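Local coordinates for protein aquaporin aqpM (Methanothermobacter marburgensis str. Marburg, PDB 2F2B) that forms a homotetrameric membrane channel through which water moves in either direction under osmotic drive, and transiently raises the initial glycerol flux, at residues I13-L18 / N199-F204; I87-V92 / L156-I161; L148-G153 / Y222-I227; M162-A165 / A170-G173. All coordinates share one frame; numbering follows the deposited sequence.

Contact 1 (I13-L18 / N199-F204); sequences IGTFIL and NPARTF
Leu18 and Arg202 meet at about a right angle, the aliphatic root of the arginine passing a methyl of the leucine. Followed outward, Arg202 packs its aliphatic part on Leu18 and takes its guanidinium group to partners outside the two segments. Its CB lies 3.7 Å from Leu18 CD2, and its CG comes closer still, 3.6 Å from the same methyl. At chi2 (-96°) the chain bends, so that CD, NE and the guanidinium group lead away from helix 4-33; NH2 there finds the carbonyl of Gly133. The second methyl of Leu18, CD1, rests 3.8 Å from ND2 of Asn199, the two side chains arriving from opposite directions. Asn199, Pro200 and Ala201 form the second NPA motif of the aquaporin fold, in which the asparagine caps the short pore-lining helix 200-214. Asn199 OD1 accepts from Arg202 N at 3.0 Å, a fairly straight bond (162°) whose donor stands well above the carbonyl plane, and more weakly from Ala201 N. ND2 donates to the carbonyl of Ile81 and to a glycerol molecule, probably from the crystallisation liquor. One turn earlier in helix 4-33, Thr15 CG2 touches Ala201 CB at 4.1 Å, while Thr15 OG1 turns to the carbonyl of Glu11.

Contact 2 (I87-V92 / L156-I161); sequences IGLWSV and LLMITI
Met158 reaches from helix 143-166 to Leu89 on the short helix 83-91, while Leu156 and Leu157, which precede it, keep to other surfaces. Leu156, at the start of the segment, packs on Ile186 and on Phe21 of a neighbouring subunit, and Leu157 turns to Val183 and Asn82. Then comes Met158, with CG anti to the backbone N (chi1 -167°) and the chain bent at both following torsions, which brings its terminal CE alongside the leucine. Met158 CE lies 3.8 Å from Leu89 CD2 and 4.1 Å from Leu89 CG. Met158 CE also approaches the carbonyl carbon C of Gly88 at 4.3 Å, over bare backbone. In the aquaporin fold this short helix follows the first NPA motif and is the cytoplasmic half-helix that dips into the membrane; here a full transmembrane helix backs it. Ile159 packs on Ala72 of a neighbouring subunit. One turn beyond Leu156, Thr160 folds OG1 back to Leu156 O at 2.8 Å. That carbonyl also accepts from Thr160 N, the two donors reaching it from opposite faces of its plane. Ile161, its CB directed toward helix 83-91, also packs on Ile179.

Contact 3 (L148-G153 / Y222-I227); sequences LAEVVG and YSIYVI
Glu150 OE1 is gripped by two donors, Ser194 OG and the backbone N of Ser197, and on its way to them the carboxylate passes the rim of Tyr225. OE1 lies 3.4 Å from Tyr225 CE1, at the ring edge and in the plane of the ring, where aromatic hydrogens carry a slight positive charge and would probably suit the oxygen. The carboxylate itself is turned 71° from the ring plane, so the two flat groups do not stack. The carboxylate carbon keeps close to the same edge, with Glu150 CD 3.6 Å from Tyr225 CD1. Glu150 OE2 accepts from the N of Leu198, so both oxygens of this buried acid are satisfied. Those amides belong to the loop that leads into the second NPA motif, and a buried glutamate in the membrane helices holding such a loop is a familiar feature of the aquaporin fold. CG lies anti to the carbonyl carbon (chi1 -68°) and the chain then bends at chi2 (-68°), turning the acid toward this loop. Nearer the backbone, Glu150 CG meets Ile224 CG2 at 4.1 Å. That methyl, anti to the backbone N of Ile224, also stands 3.8 Å above the centre of the Tyr225 ring, a CH-pi arrangement that covers one face. The phenol oxygen of Tyr225 bonds to the carbonyl of Ser194.

Contact 4 (M162-A165 / A170-G173); sequences MGIA and APKG
Ile164 and Pro171 cross at about a right angle, and the delta methyl of the isoleucine makes the meeting. Ile164 CD1 lies 3.5 Å from Pro171 CD and also 3.5 Å from Pro171 CG, the latter tighter than usual van der Waals contact. The conformation explains the reach: CG1 is anti to the backbone N (chi1 -159°), which leaves CG2 between the backbone N and the carbonyl carbon, and a further turn at chi2 (61°) brings CD1 round to the proline ring. Ile164 also packs on Ile179 and Phe174 of its own chain and on Tyr71 of a neighbouring subunit. Ala170 has no torsion to adjust and depends on its backbone for placement. Its CB points at the helix, 3.2 Å from Ile164 O and 3.3 Å from Gly163 O, so a small methyl fits against two successive carbonyl oxygens. Ala170 CB is a looser 4.4 Å from Ile164 CD1. Here the helix makes a wider, pi-type turn over residues 162-165. Water joins the two backbones where no direct hydrogen bond does: one molecule donates to Ile164 O and to Pro171 O, each at 2.7 Å. The arrangement is that of a short cytoplasmic loop folded back on the end of one transmembrane helix, 143-166, before the next, 175-194, begins.

Contacts 1, 2 and 3 are buried, whereas contact 4 is partly buried at the cytoplasmic end. Helix 143-166 runs through contacts 3, 2 and 4 in turn: its early part carries the buried carboxylate of contact 3, its middle the methionine of contact 2, and its end the water-linked loop of contact 4. Contacts 1 and 2 each set a short half-helix against a membrane helix, mainly by apolar touches; none of the four has a direct hydrogen bond across. Contacts 1 and 3 meet directly, Pro200 O lying 2.9 Å from Tyr222 OH in a probable hydrogen bond. Contacts 2 and 4 touch through Val92 CG2 and Met162 CE, while contacts 3 and 4 have centres about 25 Å apart.

Contact 1 (I13-L18 / N199-F204)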
loop_
_atom_site.group_PDB
_atom_site.type_symbol
_atom_site.label_atom_id
_atom_site.label_comp_id
_atom_site.label_asym_id
_atom_site.label_seq_id
_atom_site.Cartn_x
_atom_site.Cartn_y
_atom_site.Cartn_z
ATOM N N ILE A 13 20.685 -10.936 11.020
ATOM C CA ILE A 13 20.321 -10.624 9.640
ATOM C C ILE A 13 19.000 -9.860 9.572
ATOM O O ILE A 13 18.887 -8.858 8.858
ATOM C CB ILE A 13 20.207 -11.915 8.798
ATOM C CG1 ILE A 13 21.593 -12.547 8.637
ATOM C CG2 ILE A 13 19.602 -11.605 7.425
ATOM C CD1 ILE A 13 21.573 -13.936 8.027
ATOM N N GLY A 14 18.010 -10.331 10.322
ATOM C CA GLY A 14 16.709 -9.685 10.322
ATOM C C GLY A 14 16.746 -8.251 10.810
ATOM O O GLY A 14 16.089 -7.379 10.241
ATOM N N THR A 15 17.509 -7.991 11.865
ATOM C CA THR A 15 17.583 -6.636 12.391
ATOM C C THR A 15 18.429 -5.759 11.468
ATOM O O THR A 15 18.184 -4.562 11.344
ATOM C CB THR A 15 18.149 -6.627 13.822
ATOM O OG1 THR A 15 17.496 -7.649 14.591
ATOM C CG2 THR A 15 17.882 -5.285 14.482
ATOM N N PHE A 16 19.419 -6.363 10.820
ATOM C CA PHE A 16 20.264 -5.651 9.867
ATOM C C PHE A 16 19.341 -5.147 8.747
ATOM O O PHE A 16 19.410 -3.987 8.340
ATOM C CB PHE A 16 21.321 -6.619 9.300
ATOM C CG PHE A 16 22.133 -6.060 8.155
ATOM C CD1 PHE A 16 21.565 -5.872 6.898
ATOM C CD2 PHE A 16 23.474 -5.738 8.332
ATOM C CE1 PHE A 16 22.319 -5.372 5.833
ATOM C CE2 PHE A 16 24.237 -5.237 7.273
ATOM C CZ PHE A 16 23.657 -5.055 6.024
ATOM N N ILE A 17 18.478 -6.033 8.261
ATOM C CA ILE A 17 17.539 -5.700 7.188
ATOM C C ILE A 17 16.580 -4.594 7.614
ATOM O O ILE A 17 16.352 -3.627 6.877
ATOM C CB ILE A 17 16.731 -6.953 6.767
ATOM C CG1 ILE A 17 17.653 -7.920 6.015
ATOM C CG2 ILE A 17 15.529 -6.547 5.901
ATOM C CD1 ILE A 17 17.076 -9.314 5.821
ATOM N N LEU A 18 16.024 -4.739 8.811
ATOM C CA LEU A 18 15.089 -3.755 9.343
ATOM C C LEU A 18 15.689 -2.345 9.342
ATOM O O LEU A 18 15.061 -1.395 8.872
ATOM C CB LEU A 18 14.680 -4.165 10.765
ATOM C CG LEU A 18 13.602 -3.356 11.493
ATOM C CD1 LEU A 18 12.952 -4.226 12.569
ATOM C CD2 LEU A 18 14.213 -2.109 12.101
ATOM N N ASN A 199 11.380 0.005 18.878
ATOM C CA ASN A 199 12.430 -1.008 18.883
ATOM C C ASN A 199 13.772 -0.476 19.403
ATOM O O ASN A 199 14.421 0.329 18.738
ATOM C CB ASN A 199 12.570 -1.451 17.422
ATOM C CG ASN A 199 13.476 -2.634 17.233
ATOM O OD1 ASN A 199 14.488 -2.786 17.915
ATOM N ND2 ASN A 199 13.129 -3.473 16.266
ATOM N N PRO A 200 14.218 -0.940 20.584
ATOM C CA PRO A 200 15.494 -0.469 21.139
ATOM C C PRO A 200 16.708 -0.674 20.224
ATOM O O PRO A 200 17.620 0.151 20.206
ATOM C CB PRO A 200 15.613 -1.256 22.446
ATOM C CG PRO A 200 14.174 -1.446 22.854
ATOM C CD PRO A 200 13.532 -1.834 21.533
ATOM N N ALA A 201 16.723 -1.769 19.467
ATOM C CA ALA A 201 17.845 -2.047 18.571
ATOM C C ALA A 201 17.806 -1.140 17.344
ATOM O O ALA A 201 18.845 -0.642 16.892
ATOM C CB ALA A 201 17.825 -3.520 18.142
ATOM N N ARG A 202 16.608 -0.929 16.807
ATOM C CA ARG A 202 16.431 -0.078 15.633
ATOM C C ARG A 202 16.884 1.356 15.915
ATOM O O ARG A 202 17.230 2.101 14.995
ATOM C CB ARG A 202 14.963 -0.113 15.180
ATOM C CG ARG A 202 14.587 0.907 14.105
ATOM C CD ARG A 202 13.980 2.153 14.739
ATOM N NE ARG A 202 13.557 3.150 13.754
ATOM C CZ ARG A 202 14.362 4.053 13.204
ATOM N NH1 ARG A 202 15.646 4.093 13.534
ATOM N NH2 ARG A 202 13.883 4.932 12.333
ATOM N N THR A 203 16.883 1.742 17.188
ATOM C CA THR A 203 17.335 3.078 17.560
ATOM C C THR A 203 18.839 3.040 17.842
ATOM O O THR A 203 19.574 3.950 17.462
ATOM C CB THR A 203 16.591 3.606 18.811
ATOM O OG1 THR A 203 15.199 3.773 18.503
ATOM C CG2 THR A 203 17.167 4.953 19.243
ATOM N N PHE A 204 19.288 1.971 18.491
ATOM C CA PHE A 204 20.702 1.787 18.833
ATOM C C PHE A 204 21.651 1.882 17.632
ATOM O O PHE A 204 22.666 2.585 17.682
ATOM C CB PHE A 204 20.890 0.428 19.513
ATOM C CG PHE A 204 22.329 0.068 19.772
ATOM C CD1 PHE A 204 23.024 0.641 20.831
ATOM C CD2 PHE A 204 22.990 -0.843 18.949
ATOM C CE1 PHE A 204 24.364 0.311 21.070
ATOM C CE2 PHE A 204 24.325 -1.179 19.177
ATOM C CZ PHE A 204 25.012 -0.600 20.241
#

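Contact 2 (I87-V92 / L156-I161)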
loop_
_atom_site.group_PDB
_atom_site.type_symbol
_atom_site.label_atom_id
_atom_site.label_comp_id
_atom_site.label_asym_id
_atom_site.label_seq_id
_atom_site.Cartn_x
_atom_site.Cartn_y
_atom_site.Cartn_z
ATOM N N ILE A 87 11.436 -9.418 24.922
ATOM C CA ILE A 87 11.089 -9.248 26.331
ATOM C C ILE A 87 9.584 -9.416 26.542
ATOM O O ILE A 87 9.149 -10.007 27.532
ATOM C CB ILE A 87 11.565 -7.866 26.847
ATOM C CG1 ILE A 87 13.099 -7.841 26.872
ATOM C CG2 ILE A 87 10.997 -7.585 28.237
ATOM C CD1 ILE A 87 13.705 -6.493 27.201
ATOM N N GLY A 88 8.790 -8.911 25.602
ATOM C CA GLY A 88 7.349 -9.050 25.708
ATOM C C GLY A 88 6.929 -10.510 25.723
ATOM O O GLY A 88 6.090 -10.916 26.532
ATOM N N LEU A 89 7.512 -11.305 24.829
ATOM C CA LEU A 89 7.205 -12.731 24.746
ATOM C C LEU A 89 7.652 -13.429 26.027
ATOM O O LEU A 89 6.957 -14.301 26.552
ATOM C CB LEU A 89 7.914 -13.358 23.540
ATOM C CG LEU A 89 7.436 -12.890 22.161
ATOM C CD1 LEU A 89 8.375 -13.412 21.079
ATOM C CD2 LEU A 89 6.011 -13.375 21.925
ATOM N N TRP A 90 8.820 -13.041 26.522
ATOM C CA TRP A 90 9.356 -13.615 27.752
ATOM C C TRP A 90 8.425 -13.343 28.937
ATOM O O TRP A 90 8.182 -14.231 29.759
ATOM C CB TRP A 90 10.738 -13.024 28.045
ATOM C CG TRP A 90 11.223 -13.292 29.441
ATOM C CD1 TRP A 90 11.714 -14.470 29.931
ATOM C CD2 TRP A 90 11.221 -12.370 30.536
ATOM N NE1 TRP A 90 12.020 -14.336 31.268
ATOM C CE2 TRP A 90 11.727 -13.057 31.664
ATOM C CE3 TRP A 90 10.839 -11.027 30.675
ATOM C CZ2 TRP A 90 11.860 -12.447 32.916
ATOM C CZ3 TRP A 90 10.972 -10.419 31.924
ATOM C CH2 TRP A 90 11.481 -11.132 33.026
ATOM N N SER A 91 7.896 -12.123 29.015
ATOM C CA SER A 91 7.018 -11.742 30.121
ATOM C C SER A 91 5.772 -12.614 30.261
ATOM O O SER A 91 5.208 -12.712 31.349
ATOM C CB SER A 91 6.612 -10.262 30.010
ATOM O OG SER A 91 5.670 -10.045 28.974
ATOM N N VAL A 92 5.339 -13.248 29.174
ATOM C CA VAL A 92 4.170 -14.116 29.238
ATOM C C VAL A 92 4.536 -15.582 29.000
ATOM O O VAL A 92 3.705 -16.384 28.574
ATOM C CB VAL A 92 3.069 -13.678 28.232
ATOM C CG1 VAL A 92 2.448 -12.369 28.695
ATOM C CG2 VAL A 92 3.656 -13.523 26.838
ATOM N N LEU A 156 0.443 -1.399 20.416
ATOM C CA LEU A 156 -0.288 -1.895 19.249
ATOM C C LEU A 156 0.508 -2.980 18.534
ATOM O O LEU A 156 -0.039 -4.020 18.161
ATOM C CB LEU A 156 -0.598 -0.759 18.265
ATOM C CG LEU A 156 -1.290 -1.228 16.975
ATOM C CD1 LEU A 156 -2.594 -1.941 17.322
ATOM C CD2 LEU A 156 -1.560 -0.042 16.058
ATOM N N LEU A 157 1.801 -2.736 18.337
ATOM C CA LEU A 157 2.653 -3.718 17.673
ATOM C C LEU A 157 2.619 -5.063 18.394
ATOM O O LEU A 157 2.368 -6.100 17.781
ATOM C CB LEU A 157 4.101 -3.219 17.610
ATOM C CG LEU A 157 5.151 -4.247 17.159
ATOM C CD1 LEU A 157 4.797 -4.791 15.774
ATOM C CD2 LEU A 157 6.530 -3.597 17.143
ATOM N N MET A 158 2.862 -5.042 19.701
ATOM C CA MET A 158 2.895 -6.281 20.476
ATOM C C MET A 158 1.555 -7.009 20.590
ATOM O O MET A 158 1.512 -8.238 20.511
ATOM C CB MET A 158 3.452 -6.007 21.875
ATOM C CG MET A 158 3.836 -7.266 22.658
ATOM S SD MET A 158 5.268 -8.146 21.958
ATOM C CE MET A 158 4.710 -9.822 22.049
ATOM N N ILE A 159 0.462 -6.275 20.775
ATOM C CA ILE A 159 -0.832 -6.944 20.895
ATOM C C ILE A 159 -1.201 -7.598 19.561
ATOM O O ILE A 159 -1.860 -8.639 19.526
ATOM C CB ILE A 159 -1.947 -5.969 21.377
ATOM C CG1 ILE A 159 -3.087 -6.781 22.012
ATOM C CG2 ILE A 159 -2.474 -5.122 20.218
ATOM C CD1 ILE A 159 -4.119 -5.946 22.745
ATOM N N THR A 160 -0.743 -7.008 18.460
ATOM C CA THR A 160 -1.005 -7.570 17.142
ATOM C C THR A 160 -0.174 -8.850 17.007
ATOM O O THR A 160 -0.666 -9.876 16.538
ATOM C CB THR A 160 -0.622 -6.567 16.026
ATOM O OG1 THR A 160 -1.418 -5.384 16.170
ATOM C CG2 THR A 160 -0.868 -7.171 14.642
ATOM N N ILE A 161 1.082 -8.794 17.444
ATOM C CA ILE A 161 1.954 -9.963 17.380
ATOM C C ILE A 161 1.342 -11.113 18.189
ATOM O O ILE A 161 1.367 -12.264 17.759
ATOM C CB ILE A 161 3.374 -9.626 17.915
ATOM C CG1 ILE A 161 4.117 -8.772 16.876
ATOM C CG2 ILE A 161 4.153 -10.912 18.222
ATOM C CD1 ILE A 161 5.459 -8.227 17.356
#

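Contact 3 (L148-G153 / Y222-I227)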
loop_
_atom_site.group_PDB
_atom_site.type_symbol
_atom_site.label_atom_id
_atom_site.label_comp_id
_atom_site.label_asym_id
_atom_site.label_seq_id
_atom_site.Cartn_x
_atom_site.Cartn_y
_atom_site.Cartn_z
ATOM N N LEU A 148 5.473 8.519 25.835
ATOM C CA LEU A 148 4.090 8.066 25.736
ATOM C C LEU A 148 3.800 7.528 24.336
ATOM O O LEU A 148 3.113 6.522 24.183
ATOM C CB LEU A 148 3.124 9.212 26.075
ATOM C CG LEU A 148 1.622 8.893 26.040
ATOM C CD1 LEU A 148 1.301 7.751 26.992
ATOM C CD2 LEU A 148 0.830 10.143 26.419
ATOM N N ALA A 149 4.334 8.195 23.316
ATOM C CA ALA A 149 4.131 7.760 21.935
ATOM C C ALA A 149 4.713 6.365 21.713
ATOM O O ALA A 149 4.075 5.505 21.098
ATOM C CB ALA A 149 4.775 8.758 20.970
ATOM N N GLU A 150 5.922 6.137 22.218
ATOM C CA GLU A 150 6.566 4.836 22.063
ATOM C C GLU A 150 5.803 3.739 22.810
ATOM O O GLU A 150 5.723 2.603 22.342
ATOM C CB GLU A 150 8.021 4.905 22.534
ATOM C CG GLU A 150 8.906 5.763 21.625
ATOM C CD GLU A 150 9.123 5.143 20.243
ATOM O OE1 GLU A 150 9.256 5.901 19.253
ATOM O OE2 GLU A 150 9.176 3.898 20.150
ATOM N N VAL A 151 5.237 4.068 23.967
ATOM C CA VAL A 151 4.467 3.075 24.711
ATOM C C VAL A 151 3.217 2.664 23.930
ATOM O O VAL A 151 2.951 1.472 23.754
ATOM C CB VAL A 151 4.024 3.607 26.098
ATOM C CG1 VAL A 151 3.049 2.617 26.751
ATOM C CG2 VAL A 151 5.235 3.795 26.994
ATOM N N VAL A 152 2.449 3.646 23.462
ATOM C CA VAL A 152 1.220 3.353 22.721
ATOM C C VAL A 152 1.525 2.635 21.408
ATOM O O VAL A 152 0.866 1.654 21.054
ATOM C CB VAL A 152 0.419 4.648 22.431
ATOM C CG1 VAL A 152 -0.875 4.310 21.680
ATOM C CG2 VAL A 152 0.090 5.357 23.744
ATOM N N GLY A 153 2.531 3.119 20.689
ATOM C CA GLY A 153 2.899 2.491 19.432
ATOM C C GLY A 153 3.354 1.050 19.603
ATOM O O GLY A 153 2.926 0.166 18.862
ATOM N N TYR A 222 18.113 8.076 24.369
ATOM C CA TYR A 222 17.990 6.628 24.273
ATOM C C TYR A 222 17.043 5.951 25.267
ATOM O O TYR A 222 16.379 4.979 24.906
ATOM C CB TYR A 222 19.377 5.966 24.326
ATOM C CG TYR A 222 19.365 4.526 23.850
ATOM C CD1 TYR A 222 18.824 4.191 22.606
ATOM C CD2 TYR A 222 19.855 3.493 24.653
ATOM C CE1 TYR A 222 18.762 2.864 22.177
ATOM C CE2 TYR A 222 19.801 2.163 24.232
ATOM C CZ TYR A 222 19.249 1.858 22.993
ATOM O OH TYR A 222 19.168 0.548 22.580
ATOM N N SER A 223 16.965 6.445 26.502
ATOM C CA SER A 223 16.076 5.830 27.489
ATOM C C SER A 223 14.621 5.812 27.006
ATOM O O SER A 223 13.853 4.916 27.356
ATOM C CB SER A 223 16.178 6.555 28.840
ATOM O OG SER A 223 15.864 7.928 28.717
ATOM N N ILE A 224 14.247 6.803 26.205
ATOM C CA ILE A 224 12.890 6.877 25.666
ATOM C C ILE A 224 12.598 5.629 24.838
ATOM O O ILE A 224 11.533 5.020 24.950
ATOM C CB ILE A 224 12.728 8.096 24.728
ATOM C CG1 ILE A 224 12.787 9.391 25.535
ATOM C CG2 ILE A 224 11.421 7.990 23.937
ATOM C CD1 ILE A 224 12.847 10.633 24.673
ATOM N N TYR A 225 13.573 5.260 24.014
ATOM C CA TYR A 225 13.457 4.131 23.100
ATOM C C TYR A 225 13.788 2.764 23.679
ATOM O O TYR A 225 13.799 1.759 22.967
ATOM C CB TYR A 225 14.299 4.446 21.865
ATOM C CG TYR A 225 13.889 5.774 21.276
ATOM C CD1 TYR A 225 12.669 5.912 20.613
ATOM C CD2 TYR A 225 14.664 6.924 21.478
ATOM C CE1 TYR A 225 12.224 7.156 20.173
ATOM C CE2 TYR A 225 14.225 8.174 21.042
ATOM C CZ TYR A 225 13.002 8.282 20.392
ATOM O OH TYR A 225 12.546 9.508 19.976
ATOM N N VAL A 226 14.064 2.734 24.978
ATOM C CA VAL A 226 14.335 1.485 25.669
ATOM C C VAL A 226 13.132 1.241 26.571
ATOM O O VAL A 226 12.448 0.226 26.454
ATOM C CB VAL A 226 15.610 1.568 26.542
ATOM C CG1 VAL A 226 15.781 0.277 27.331
ATOM C CG2 VAL A 226 16.828 1.802 25.661
ATOM N N ILE A 227 12.860 2.202 27.450
ATOM C CA ILE A 227 11.746 2.091 28.383
ATOM C C ILE A 227 10.385 2.100 27.686
ATOM O O ILE A 227 9.532 1.265 27.976
ATOM C CB ILE A 227 11.780 3.238 29.420
ATOM C CG1 ILE A 227 13.124 3.240 30.154
ATOM C CG2 ILE A 227 10.650 3.064 30.427
ATOM C CD1 ILE A 227 13.302 4.403 31.117
#

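Contact 4 (M162-A165 / A170-G173)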
loop_
_atom_site.group_PDB
_atom_site.type_symbol
_atom_site.label_atom_id
_atom_site.label_comp_id
_atom_site.label_asym_id
_atom_site.label_seq_id
_atom_site.Cartn_x
_atom_site.Cartn_y
_atom_site.Cartn_z
ATOM N N MET A 162 0.775 -10.793 19.347
ATOM C CA MET A 162 0.156 -11.816 20.190
ATOM C C MET A 162 -1.012 -12.484 19.463
ATOM O O MET A 162 -1.136 -13.711 19.458
ATOM C CB MET A 162 -0.361 -11.199 21.495
ATOM C CG MET A 162 0.722 -10.738 22.463
ATOM S SD MET A 162 1.754 -12.106 23.064
ATOM C CE MET A 162 0.585 -12.990 24.110
ATOM N N GLY A 163 -1.861 -11.672 18.843
ATOM C CA GLY A 163 -3.018 -12.213 18.152
ATOM C C GLY A 163 -2.781 -12.942 16.842
ATOM O O GLY A 163 -3.457 -13.936 16.557
ATOM N N ILE A 164 -1.815 -12.481 16.051
ATOM C CA ILE A 164 -1.560 -13.090 14.749
ATOM C C ILE A 164 -0.362 -14.044 14.653
ATOM O O ILE A 164 -0.291 -14.851 13.729
ATOM C CB ILE A 164 -1.413 -11.987 13.660
ATOM C CG1 ILE A 164 -1.660 -12.579 12.269
ATOM C CG2 ILE A 164 -0.014 -11.378 13.710
ATOM C CD1 ILE A 164 -3.048 -13.153 12.082
ATOM N N ALA A 165 0.575 -13.968 15.595
ATOM C CA ALA A 165 1.743 -14.843 15.537
ATOM C C ALA A 165 1.882 -15.801 16.717
ATOM O O ALA A 165 2.356 -16.927 16.553
ATOM C CB ALA A 165 3.013 -14.007 15.406
ATOM N N ALA A 170 -4.504 -18.172 15.544
ATOM C CA ALA A 170 -4.147 -17.254 14.463
ATOM C C ALA A 170 -4.141 -17.910 13.085
ATOM O O ALA A 170 -3.636 -19.023 12.917
ATOM C CB ALA A 170 -2.781 -16.633 14.745
ATOM N N PRO A 171 -4.704 -17.224 12.075
ATOM C CA PRO A 171 -4.739 -17.772 10.716
ATOM C C PRO A 171 -3.316 -17.887 10.183
ATOM O O PRO A 171 -2.576 -16.903 10.144
ATOM C CB PRO A 171 -5.580 -16.751 9.955
ATOM C CG PRO A 171 -5.244 -15.468 10.651
ATOM C CD PRO A 171 -5.283 -15.869 12.109
ATOM N N LYS A 172 -2.934 -19.095 9.785
ATOM C CA LYS A 172 -1.589 -19.345 9.286
ATOM C C LYS A 172 -1.197 -18.575 8.031
ATOM O O LYS A 172 -1.995 -18.415 7.106
ATOM C CB LYS A 172 -1.389 -20.844 9.040
ATOM C CG LYS A 172 -1.260 -21.659 10.320
ATOM C CD LYS A 172 -1.010 -23.131 10.030
ATOM C CE LYS A 172 -0.704 -23.894 11.311
ATOM N NZ LYS A 172 -1.782 -23.730 12.326
ATOM N N GLY A 173 0.044 -18.098 8.023
ATOM C CA GLY A 173 0.568 -17.376 6.879
ATOM C C GLY A 173 0.453 -15.863 6.895
ATOM O O GLY A 173 1.218 -15.189 6.212
HETATM O O HOH W 1 -0.317 -15.998 11.231
#